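Local structure of Alp7A (Bacillus subtilis, 5EC0) at residues A[202-215]-A[320-334]. The protein binds ADP in its nucleotide pocket and, as a plasmid-encoded bacterial actin, probably polymerises into filaments that segregate plasmid DNA. Residues are numbered along the deposited sequence; the frame is centred on the assembly and turned at random.
Sequences QFKNYDVVFCDLGG and KVYKYLYFGGVGEVL. With ADP (adenosine-5'-diphosphate), chain D.
Poorly ordered Lys-320 opens the contact with a salt bridge, its NZ 2.7 Å from Asp-207 OD2 on the syn side. Strand 322-327 then pairs parallel with strand 207-213: Lys-323, Leu-325 and Phe-327 donate their N-H to Asp-207, Val-209 and Cys-211 O, and their own O atoms accept from Val-209, Cys-211 and Leu-213 N. Tyr-322 sets its ring beside Asp-207 CB and Val-209 CG2. On the other side of the sheet Lys-323, extended beyond CG, passes over the Tyr-206 ring, its CE 3.7 Å from the ring centroid and almost on the normal. Its NZ, off-centre in a cation-pi contact, donates to Gln-202 O (2.8 Å) and to two waters. A serine in place of Tyr-206 would probably strip the aromatic cover from the lysine's aliphatic chain and the cation-pi contact from its ammonium, leaving NZ to Gln-202 O and water. Tyr-324 lies alongside Val-209, its CD2 3.7 Å from Val-209 CB.

Leu-325 CD2 rests on one face of the Phe-210 ring. Tyr-326 turns back to Cys-211, whose SG lies obliquely 4.7 Å from the tyrosine ring centroid. Phe-327, its CG wedged between backbone N and carbonyl carbon (chi1 55°), points its edge at the face of Phe-210, while Asp-212 CA sits over one face of the Phe-327 ring.

Past Phe-327 the chain passes into helix 328-333; a side chain on Gly-328 would collide with Leu-213 O, which accepts a hydrogen bond from Val-330 N (3.1 Å). Gly-329 N and Gly-215 N donate hydrogen bonds to ADP O2A and O3A respectively, so the C-terminal ends of both strands deliver glycines to the diphosphate, as in the actin-like ATPase fold. Strand 322-327 lies between 207-213 and 355-357; helix 292-313 packs against Cys-211 and Tyr-326, helix 185-189 against Phe-210 and Leu-325.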
ATOM      1  N   GLN A 202      22.612 -10.435  -5.172  1.00 28.50           N
ATOM      2  CA  GLN A 202      22.546 -11.604  -4.302  1.00 31.52           C
ATOM      3  C   GLN A 202      21.446 -12.557  -4.779  1.00 37.42           C
ATOM      4  O   GLN A 202      21.413 -13.721  -4.368  1.00 35.14           O
ATOM      5  CB  GLN A 202      22.304 -11.193  -2.845  1.00 27.53           C
ATOM      6  CG  GLN A 202      20.950 -10.489  -2.600  1.00 26.14           C
ATOM      7  CD  GLN A 202      20.859  -9.913  -1.188  1.00 34.69           C
ATOM      8  OE1 GLN A 202      20.952 -10.650  -0.206  1.00 36.83           O
ATOM      9  NE2 GLN A 202      20.705  -8.593  -1.083  1.00 25.85           N
ATOM     10  N   PHE A 203      20.556 -12.058  -5.644  1.00 30.23           N
ATOM     11  CA  PHE A 203      19.467 -12.878  -6.189  1.00 33.28           C
ATOM     12  C   PHE A 203      19.726 -13.291  -7.650  1.00 30.47           C
ATOM     13  O   PHE A 203      18.862 -13.877  -8.300  1.00 30.59           O
ATOM     14  CB  PHE A 203      18.122 -12.130  -6.082  1.00 24.06           C
ATOM     15  CG  PHE A 203      17.838 -11.597  -4.699  1.00 32.02           C
ATOM     16  CD1 PHE A 203      17.598 -12.468  -3.639  1.00 26.45           C
ATOM     17  CD2 PHE A 203      17.823 -10.221  -4.452  1.00 30.25           C
ATOM     18  CE1 PHE A 203      17.351 -11.987  -2.345  1.00 29.30           C
ATOM     19  CE2 PHE A 203      17.556  -9.728  -3.173  1.00 34.27           C
ATOM     20  CZ  PHE A 203      17.322 -10.614  -2.118  1.00 35.33           C
ATOM     21  N   LYS A 204      20.914 -12.980  -8.154  1.00 35.76           N
ATOM     22  CA  LYS A 204      21.287 -13.317  -9.532  1.00 40.32           C
ATOM     23  C   LYS A 204      21.164 -14.812  -9.834  1.00 40.52           C
ATOM     24  O   LYS A 204      20.735 -15.195 -10.917  1.00 38.95           O
ATOM     25  CB  LYS A 204      22.722 -12.848  -9.813  1.00 50.20           C
ATOM     26  CG  LYS A 204      23.250 -13.182 -11.202  1.00 58.95           C
ATOM     27  CD  LYS A 204      24.549 -12.434 -11.511  1.00 65.31           C
ATOM     28  CE  LYS A 204      24.275 -11.129 -12.263  1.00 69.52           C
ATOM     29  NZ  LYS A 204      25.522 -10.406 -12.658  1.00 71.24           N
ATOM     30  N   ASN A 205      21.532 -15.654  -8.872  1.00 40.09           N
ATOM     31  CA  ASN A 205      21.530 -17.096  -9.097  1.00 39.44           C
ATOM     32  C   ASN A 205      20.567 -17.886  -8.226  1.00 37.05           C
ATOM     33  O   ASN A 205      20.784 -19.062  -7.992  1.00 31.68           O
ATOM     34  CB  ASN A 205      22.936 -17.663  -8.879  1.00 41.17           C
ATOM     35  CG  ASN A 205      23.968 -16.999  -9.746  1.00 39.42           C
ATOM     36  OD1 ASN A 205      23.786 -16.867 -10.957  1.00 40.10           O
ATOM     37  ND2 ASN A 205      25.051 -16.552  -9.129  1.00 37.53           N
ATOM     38  N   TYR A 206      19.511 -17.263  -7.726  1.00 28.42           N
ATOM     39  CA  TYR A 206      18.579 -18.006  -6.896  1.00 28.50           C
ATOM     40  C   TYR A 206      17.158 -17.656  -7.301  1.00 40.58           C
ATOM     41  O   TYR A 206      16.835 -16.482  -7.525  1.00 40.51           O
ATOM     42  CB  TYR A 206      18.816 -17.714  -5.402  1.00 28.57           C
ATOM     43  CG  TYR A 206      20.205 -18.075  -4.891  1.00 35.37           C
ATOM     44  CD1 TYR A 206      21.271 -17.193  -5.028  1.00 39.13           C
ATOM     45  CD2 TYR A 206      20.447 -19.295  -4.263  1.00 33.09           C
ATOM     46  CE1 TYR A 206      22.548 -17.524  -4.571  1.00 37.06           C
ATOM     47  CE2 TYR A 206      21.711 -19.630  -3.805  1.00 32.74           C
ATOM     48  CZ  TYR A 206      22.755 -18.738  -3.953  1.00 44.53           C
ATOM     49  OH  TYR A 206      24.013 -19.068  -3.486  1.00 43.89           O
ATOM     50  N   ASP A 207      16.311 -18.669  -7.437  1.00 35.43           N
ATOM     51  CA  ASP A 207      14.885 -18.397  -7.499  1.00 36.68           C
ATOM     52  C   ASP A 207      14.510 -17.742  -6.161  1.00 38.91           C
ATOM     53  O   ASP A 207      15.062 -18.093  -5.117  1.00 27.02           O
ATOM     54  CB  ASP A 207      14.071 -19.665  -7.739  1.00 29.96           C
ATOM     55  CG  ASP A 207      14.367 -20.313  -9.087  1.00 38.93           C
ATOM     56  OD1 ASP A 207      14.882 -19.641 -10.013  1.00 32.17           O
ATOM     57  OD2 ASP A 207      14.064 -21.515  -9.217  1.00 41.14           O
ATOM     58  N   VAL A 208      13.594 -16.789  -6.197  1.00 25.07           N
ATOM     59  CA  VAL A 208      13.238 -16.050  -5.008  1.00 25.08           C
ATOM     60  C   VAL A 208      11.741 -16.090  -4.767  1.00 32.63           C
ATOM     61  O   VAL A 208      10.946 -15.825  -5.682  1.00 28.91           O
ATOM     62  CB  VAL A 208      13.713 -14.576  -5.111  1.00 38.78           C
ATOM     63  CG1 VAL A 208      13.096 -13.719  -4.009  1.00 29.59           C
ATOM     64  CG2 VAL A 208      15.228 -14.521  -5.036  1.00 40.45           C
ATOM     65  N   VAL A 209      11.355 -16.416  -3.534  1.00 27.74           N
ATOM     66  CA  VAL A 209       9.964 -16.281  -3.139  1.00 30.28           C
ATOM     67  C   VAL A 209       9.692 -14.898  -2.522  1.00 34.64           C
ATOM     68  O   VAL A 209      10.104 -14.600  -1.383  1.00 32.41           O
ATOM     69  CB  VAL A 209       9.547 -17.390  -2.156  1.00 35.40           C
ATOM     70  CG1 VAL A 209       8.088 -17.223  -1.748  1.00 25.77           C
ATOM     71  CG2 VAL A 209       9.767 -18.751  -2.792  1.00 27.83           C
ATOM     72  N   PHE A 210       9.006 -14.052  -3.291  1.00 26.17           N
ATOM     73  CA  PHE A 210       8.596 -12.729  -2.802  1.00 29.77           C
ATOM     74  C   PHE A 210       7.413 -12.868  -1.879  1.00 30.67           C
ATOM     75  O   PHE A 210       6.376 -13.369  -2.302  1.00 30.70           O
ATOM     76  CB  PHE A 210       8.224 -11.809  -3.953  1.00 29.73           C
ATOM     77  CG  PHE A 210       9.279 -10.811  -4.312  1.00 30.41           C
ATOM     78  CD1 PHE A 210      10.619 -11.152  -4.286  1.00 36.88           C
ATOM     79  CD2 PHE A 210       8.922  -9.529  -4.704  1.00 31.43           C
ATOM     80  CE1 PHE A 210      11.601 -10.224  -4.635  1.00 42.35           C
ATOM     81  CE2 PHE A 210       9.885  -8.592  -5.037  1.00 37.71           C
ATOM     82  CZ  PHE A 210      11.234  -8.943  -5.009  1.00 42.78           C
ATOM     83  N   CYS A 211       7.560 -12.435  -0.626  1.00 25.80           N
ATOM     84  CA  CYS A 211       6.479 -12.562   0.356  1.00 22.81           C
ATOM     85  C   CYS A 211       5.924 -11.210   0.797  1.00 30.43           C
ATOM     86  O   CYS A 211       6.488 -10.546   1.671  1.00 28.84           O
ATOM     87  CB  CYS A 211       6.959 -13.332   1.575  1.00 24.99           C
ATOM     88  SG  CYS A 211       7.663 -14.921   1.156  1.00 37.83           S
ATOM     89  N   ASP A 212       4.823 -10.814   0.168  1.00 30.97           N
ATOM     90  CA  ASP A 212       4.134  -9.567   0.479  1.00 24.23           C
ATOM     91  C   ASP A 212       3.202  -9.783   1.684  1.00 24.01           C
ATOM     92  O   ASP A 212       2.045 -10.188   1.526  1.00 26.93           O
ATOM     93  CB  ASP A 212       3.358  -9.084  -0.755  1.00 22.69           C
ATOM     94  CG  ASP A 212       2.798  -7.673  -0.601  1.00 19.73           C
ATOM     95  OD1 ASP A 212       2.793  -7.120   0.525  1.00 31.38           O
ATOM     96  OD2 ASP A 212       2.328  -7.129  -1.623  1.00 19.90           O
ATOM     97  N   LEU A 213       3.714  -9.533   2.886  1.00 22.74           N
ATOM     98  CA  LEU A 213       2.933  -9.798   4.092  1.00 23.99           C
ATOM     99  C   LEU A 213       2.153  -8.560   4.510  1.00 31.13           C
ATOM    100  O   LEU A 213       2.748  -7.577   4.955  1.00 26.09           O
ATOM    101  CB  LEU A 213       3.842 -10.262   5.249  1.00 28.81           C
ATOM    102  CG  LEU A 213       4.885 -11.357   4.946  1.00 35.92           C
ATOM    103  CD1 LEU A 213       5.826 -11.625   6.137  1.00 26.65           C
ATOM    104  CD2 LEU A 213       4.230 -12.645   4.473  1.00 32.62           C
ATOM    105  N   GLY A 214       0.829  -8.622   4.393  1.00 31.23           N
ATOM    106  CA  GLY A 214      -0.021  -7.492   4.720  1.00 26.70           C
ATOM    107  C   GLY A 214      -0.938  -7.726   5.910  1.00 34.02           C
ATOM    108  O   GLY A 214      -0.923  -8.794   6.523  1.00 37.30           O
ATOM    109  N   GLY A 215      -1.740  -6.717   6.238  1.00 34.84           N
ATOM    110  CA  GLY A 215      -2.688  -6.799   7.339  1.00 28.23           C
ATOM    111  C   GLY A 215      -3.788  -7.807   7.074  1.00 32.26           C
ATOM    112  O   GLY A 215      -4.191  -8.527   7.980  1.00 39.41           O
ATOM    113  N   LYS A 320      17.383 -27.571  -5.294  1.00 70.19           N
ATOM    114  CA  LYS A 320      17.326 -26.131  -5.449  1.00 71.64           C
ATOM    115  C   LYS A 320      17.370 -25.446  -4.100  1.00 66.33           C
ATOM    116  O   LYS A 320      16.814 -25.938  -3.115  1.00 63.42           O
ATOM    117  CB  LYS A 320      16.062 -25.704  -6.207  1.00 74.26           C
ATOM    118  CG  LYS A 320      16.151 -25.869  -7.719  1.00 77.85           C
ATOM    119  CD  LYS A 320      15.292 -24.831  -8.435  1.00 75.37           C
ATOM    120  CE  LYS A 320      16.018 -24.260  -9.647  1.00 74.65           C
ATOM    121  NZ  LYS A 320      15.091 -23.609 -10.618  1.00 70.68           N
ATOM    122  N   VAL A 321      18.054 -24.311  -4.069  1.00 61.52           N
ATOM    123  CA  VAL A 321      18.014 -23.412  -2.933  1.00 49.59           C
ATOM    124  C   VAL A 321      17.205 -22.183  -3.331  1.00 50.14           C
ATOM    125  O   VAL A 321      17.545 -21.485  -4.289  1.00 40.49           O
ATOM    126  CB  VAL A 321      19.427 -23.001  -2.477  1.00 49.99           C
ATOM    127  CG1 VAL A 321      19.354 -22.117  -1.250  1.00 43.20           C
ATOM    128  CG2 VAL A 321      20.274 -24.235  -2.185  1.00 48.43           C
ATOM    129  N   TYR A 322      16.109 -21.955  -2.620  1.00 39.68           N
ATOM    130  CA  TYR A 322      15.349 -20.724  -2.758  1.00 37.01           C
ATOM    131  C   TYR A 322      15.863 -19.672  -1.785  1.00 38.11           C
ATOM    132  O   TYR A 322      16.378 -19.999  -0.717  1.00 44.30           O
ATOM    133  CB  TYR A 322      13.867 -20.956  -2.483  1.00 36.30           C
ATOM    134  CG  TYR A 322      13.073 -21.651  -3.565  1.00 44.72           C
ATOM    135  CD1 TYR A 322      13.644 -21.987  -4.787  1.00 42.70           C
ATOM    136  CD2 TYR A 322      11.731 -21.970  -3.357  1.00 41.41           C
ATOM    137  CE1 TYR A 322      12.899 -22.629  -5.765  1.00 43.68           C
ATOM    138  CE2 TYR A 322      10.988 -22.608  -4.323  1.00 38.18           C
ATOM    139  CZ  TYR A 322      11.570 -22.935  -5.525  1.00 39.36           C
ATOM    140  OH  TYR A 322      10.815 -23.567  -6.485  1.00 40.70           O
ATOM    141  N   LYS A 323      15.715 -18.406  -2.150  1.00 33.84           N
ATOM    142  CA  LYS A 323      15.832 -17.323  -1.179  1.00 38.01           C
ATOM    143  C   LYS A 323      14.463 -16.688  -0.975  1.00 32.39           C
ATOM    144  O   LYS A 323      13.573 -16.816  -1.819  1.00 32.09           O
ATOM    145  CB  LYS A 323      16.861 -16.280  -1.620  1.00 32.29           C
ATOM    146  CG  LYS A 323      18.297 -16.751  -1.401  1.00 39.31           C
ATOM    147  CD  LYS A 323      19.338 -15.789  -1.967  1.00 38.71           C
ATOM    148  CE  LYS A 323      20.736 -16.230  -1.571  1.00 36.66           C
ATOM    149  NZ  LYS A 323      21.774 -15.324  -2.112  1.00 37.21           N
ATOM    150  N   TYR A 324      14.305 -16.017   0.160  1.00 35.26           N
ATOM    151  CA  TYR A 324      13.032 -15.431   0.557  1.00 33.64           C
ATOM    152  C   TYR A 324      13.213 -13.950   0.816  1.00 33.57           C
ATOM    153  O   TYR A 324      14.075 -13.543   1.612  1.00 35.32           O
ATOM    154  CB  TYR A 324      12.478 -16.152   1.797  1.00 36.29           C
ATOM    155  CG  TYR A 324      12.175 -17.605   1.504  1.00 37.12           C
ATOM    156  CD1 TYR A 324      13.196 -18.549   1.433  1.00 39.99           C
ATOM    157  CD2 TYR A 324      10.878 -18.022   1.257  1.00 38.52           C
ATOM    158  CE1 TYR A 324      12.930 -19.863   1.126  1.00 33.97           C
ATOM    159  CE2 TYR A 324      10.598 -19.329   0.963  1.00 32.16           C
ATOM    160  CZ  TYR A 324      11.628 -20.244   0.891  1.00 35.12           C
ATOM    161  OH  TYR A 324      11.344 -21.541   0.596  1.00 36.83           O
ATOM    162  N   LEU A 325      12.420 -13.146   0.117  1.00 28.74           N
ATOM    163  CA  LEU A 325      12.392 -11.715   0.351  1.00 25.60           C
ATOM    164  C   LEU A 325      11.041 -11.328   0.921  1.00 29.30           C
ATOM    165  O   LEU A 325      10.026 -11.441   0.236  1.00 29.07           O
ATOM    166  CB  LEU A 325      12.661 -10.912  -0.925  1.00 31.33           C
ATOM    167  CG  LEU A 325      12.796  -9.423  -0.551  1.00 36.32           C
ATOM    168  CD1 LEU A 325      14.239  -9.051  -0.201  1.00 34.84           C
ATOM    169  CD2 LEU A 325      12.180  -8.439  -1.567  1.00 29.01           C
ATOM    170  N   TYR A 326      11.052 -10.847   2.165  1.00 27.79           N
ATOM    171  CA  TYR A 326       9.840 -10.489   2.913  1.00 26.12           C
ATOM    172  C   TYR A 326       9.585  -8.986   2.886  1.00 26.30           C
ATOM    173  O   TYR A 326      10.486  -8.202   3.159  1.00 28.74           O
ATOM    174  CB  TYR A 326       9.953 -10.967   4.381  1.00 25.10           C
ATOM    175  CG  TYR A 326      10.263 -12.449   4.540  1.00 27.61           C
ATOM    176  CD1 TYR A 326       9.239 -13.386   4.613  1.00 28.22           C
ATOM    177  CD2 TYR A 326      11.572 -12.906   4.616  1.00 30.21           C
ATOM    178  CE1 TYR A 326       9.509 -14.732   4.750  1.00 32.66           C
ATOM    179  CE2 TYR A 326      11.853 -14.258   4.761  1.00 27.84           C
ATOM    180  CZ  TYR A 326      10.815 -15.161   4.823  1.00 30.41           C
ATOM    181  OH  TYR A 326      11.065 -16.500   4.958  1.00 29.62           O
ATOM    182  N   PHE A 327       8.365  -8.578   2.547  1.00 32.89           N
ATOM    183  CA  PHE A 327       8.001  -7.157   2.607  1.00 25.79           C
ATOM    184  C   PHE A 327       6.512  -6.959   2.947  1.00 26.93           C
ATOM    185  O   PHE A 327       5.870  -7.834   3.524  1.00 24.03           O
ATOM    186  CB  PHE A 327       8.374  -6.416   1.289  1.00 24.71           C
ATOM    187  CG  PHE A 327       7.783  -7.024   0.026  1.00 26.32           C
ATOM    188  CD1 PHE A 327       8.325  -8.172  -0.531  1.00 24.19           C
ATOM    189  CD2 PHE A 327       6.709  -6.418  -0.618  1.00 24.74           C
ATOM    190  CE1 PHE A 327       7.778  -8.728  -1.688  1.00 23.51           C
ATOM    191  CE2 PHE A 327       6.172  -6.948  -1.776  1.00 29.50           C
ATOM    192  CZ  PHE A 327       6.705  -8.104  -2.319  1.00 23.57           C
ATOM    193  N   GLY A 328       5.957  -5.805   2.585  1.00 24.06           N
ATOM    194  CA  GLY A 328       4.661  -5.422   3.119  1.00 28.55           C
ATOM    195  C   GLY A 328       4.825  -4.802   4.505  1.00 28.76           C
ATOM    196  O   GLY A 328       5.907  -4.888   5.110  1.00 25.04           O
ATOM    197  N   GLY A 329       3.753  -4.185   5.004  1.00 25.83           N
ATOM    198  CA  GLY A 329       3.775  -3.496   6.287  1.00 26.64           C
ATOM    199  C   GLY A 329       3.923  -4.447   7.466  1.00 26.66           C
ATOM    200  O   GLY A 329       4.535  -4.117   8.482  1.00 43.00           O
ATOM    201  N   VAL A 330       3.356  -5.638   7.341  1.00 26.37           N
ATOM    202  CA  VAL A 330       3.521  -6.637   8.387  1.00 26.60           C
ATOM    203  C   VAL A 330       4.945  -7.201   8.362  1.00 27.97           C
ATOM    204  O   VAL A 330       5.503  -7.519   9.411  1.00 30.52           O
ATOM    205  CB  VAL A 330       2.467  -7.760   8.255  1.00 32.25           C
ATOM    206  CG1 VAL A 330       2.741  -8.902   9.239  1.00 32.40           C
ATOM    207  CG2 VAL A 330       1.074  -7.184   8.505  1.00 27.77           C
ATOM    208  N   GLY A 331       5.549  -7.286   7.173  1.00 28.28           N
ATOM    209  CA  GLY A 331       6.892  -7.835   7.045  1.00 26.96           C
ATOM    210  C   GLY A 331       7.872  -6.958   7.807  1.00 29.61           C
ATOM    211  O   GLY A 331       8.760  -7.436   8.506  1.00 31.34           O
ATOM    212  N   GLU A 332       7.677  -5.656   7.660  1.00 30.46           N
ATOM    213  CA  GLU A 332       8.413  -4.624   8.385  1.00 31.61           C
ATOM    214  C   GLU A 332       8.332  -4.812   9.903  1.00 30.93           C
ATOM    215  O   GLU A 332       9.330  -4.729  10.604  1.00 38.50           O
ATOM    216  CB  GLU A 332       7.863  -3.246   7.979  1.00 27.06           C
ATOM    217  CG  GLU A 332       8.701  -2.060   8.429  1.00 35.77           C
ATOM    218  CD  GLU A 332       8.273  -0.762   7.741  1.00 48.04           C
ATOM    219  OE1 GLU A 332       7.739   0.115   8.446  1.00 47.54           O
ATOM    220  OE2 GLU A 332       8.474  -0.621   6.502  1.00 45.04           O
ATOM    221  N   VAL A 333       7.133  -5.084  10.397  1.00 29.44           N
ATOM    222  CA  VAL A 333       6.889  -5.281  11.820  1.00 28.61           C
ATOM    223  C   VAL A 333       7.527  -6.580  12.326  1.00 35.65           C
ATOM    224  O   VAL A 333       8.078  -6.648  13.442  1.00 34.32           O
ATOM    225  CB  VAL A 333       5.371  -5.288  12.092  1.00 28.92           C
ATOM    226  CG1 VAL A 333       5.049  -5.890  13.446  1.00 32.62           C
ATOM    227  CG2 VAL A 333       4.803  -3.862  11.951  1.00 30.82           C
ATOM    228  N   LEU A 334       7.477  -7.592  11.470  1.00 31.58           N
ATOM    229  CA  LEU A 334       7.917  -8.931  11.811  1.00 34.13           C
ATOM    230  C   LEU A 334       9.409  -9.143  11.600  1.00 33.41           C
ATOM    231  O   LEU A 334       9.906 -10.257  11.783  1.00 40.40           O
ATOM    232  CB  LEU A 334       7.143  -9.969  10.984  1.00 38.42           C
ATOM    233  CG  LEU A 334       5.633 -10.144  11.156  1.00 36.57           C
ATOM    234  CD1 LEU A 334       5.203 -11.392  10.421  1.00 27.92           C
ATOM    235  CD2 LEU A 334       5.239 -10.228  12.623  1.00 34.25           C
TER
HETATM  236  PB  ADP D 403      -2.630  -4.182   3.863  1.00 58.56           P
HETATM  237  O1B ADP D 403      -2.648  -3.243   2.663  1.00 38.66           O
HETATM  238  O2B ADP D 403      -3.255  -5.551   3.650  1.00 56.80           O
HETATM  239  O3B ADP D 403      -3.066  -3.583   5.179  1.00 62.29           O
HETATM  240  PA  ADP D 403       0.119  -3.388   4.310  1.00 33.43           P
HETATM  241  O1A ADP D 403      -0.391  -1.982   4.089  1.00 40.40           O
HETATM  242  O2A ADP D 403       1.383  -3.857   3.612  1.00 24.57           O
HETATM  243  O3A ADP D 403      -1.051  -4.486   4.074  1.00 54.81           O
HETATM  244  O5' ADP D 403       0.329  -3.617   5.876  1.00 44.01           O
HETATM  245  C5' ADP D 403      -0.397  -2.891   6.860  1.00 39.49           C
HETATM  246  C4' ADP D 403       0.368  -3.141   8.142  1.00 31.93           C
HETATM  247  O4' ADP D 403       1.561  -2.365   8.103  1.00 33.87           O
HETATM  248  C3' ADP D 403      -0.354  -2.709   9.404  1.00 34.83           C
HETATM  249  O3' ADP D 403      -0.985  -3.828  10.027  1.00 41.55           O
HETATM  250  C2' ADP D 403       0.746  -2.177  10.302  1.00 38.61           C
HETATM  251  O2' ADP D 403       0.922  -3.103  11.374  1.00 31.46           O
HETATM  252  C1' ADP D 403       2.000  -2.150   9.438  1.00 35.07           C
HETATM  253  N9  ADP D 403       2.756  -0.878   9.492  1.00 33.40           N
HETATM  254  C8  ADP D 403       4.095  -0.829   9.660  1.00 37.07           C
HETATM  255  N7  ADP D 403       4.540   0.447   9.667  1.00 38.40           N
HETATM  256  C5  ADP D 403       3.471   1.238   9.484  1.00 32.10           C
HETATM  257  C6  ADP D 403       3.281   2.699   9.396  1.00 39.87           C
HETATM  258  N6  ADP D 403       4.356   3.525   9.506  1.00 49.53           N
HETATM  259  N1  ADP D 403       2.023   3.152   9.199  1.00 34.59           N
HETATM  260  C2  ADP D 403       0.976   2.300   9.102  1.00 34.28           C
HETATM  261  N3  ADP D 403       1.066   0.948   9.173  1.00 27.02           N
HETATM  262  C4  ADP D 403       2.286   0.368   9.369  1.00 27.07           C
HETATM  263  O   HOH W   1      21.627 -13.165   0.008  1.00 39.00           O
HETATM  264  O   HOH W   2      24.284 -16.549  -1.571  1.00 36.12           O
HETATM  265  O   HOH W   3      17.426 -21.382  -7.167  0.84 29.36           O
HETATM  266  O   HOH W   4      14.199 -21.136 -12.458  1.00 48.82           O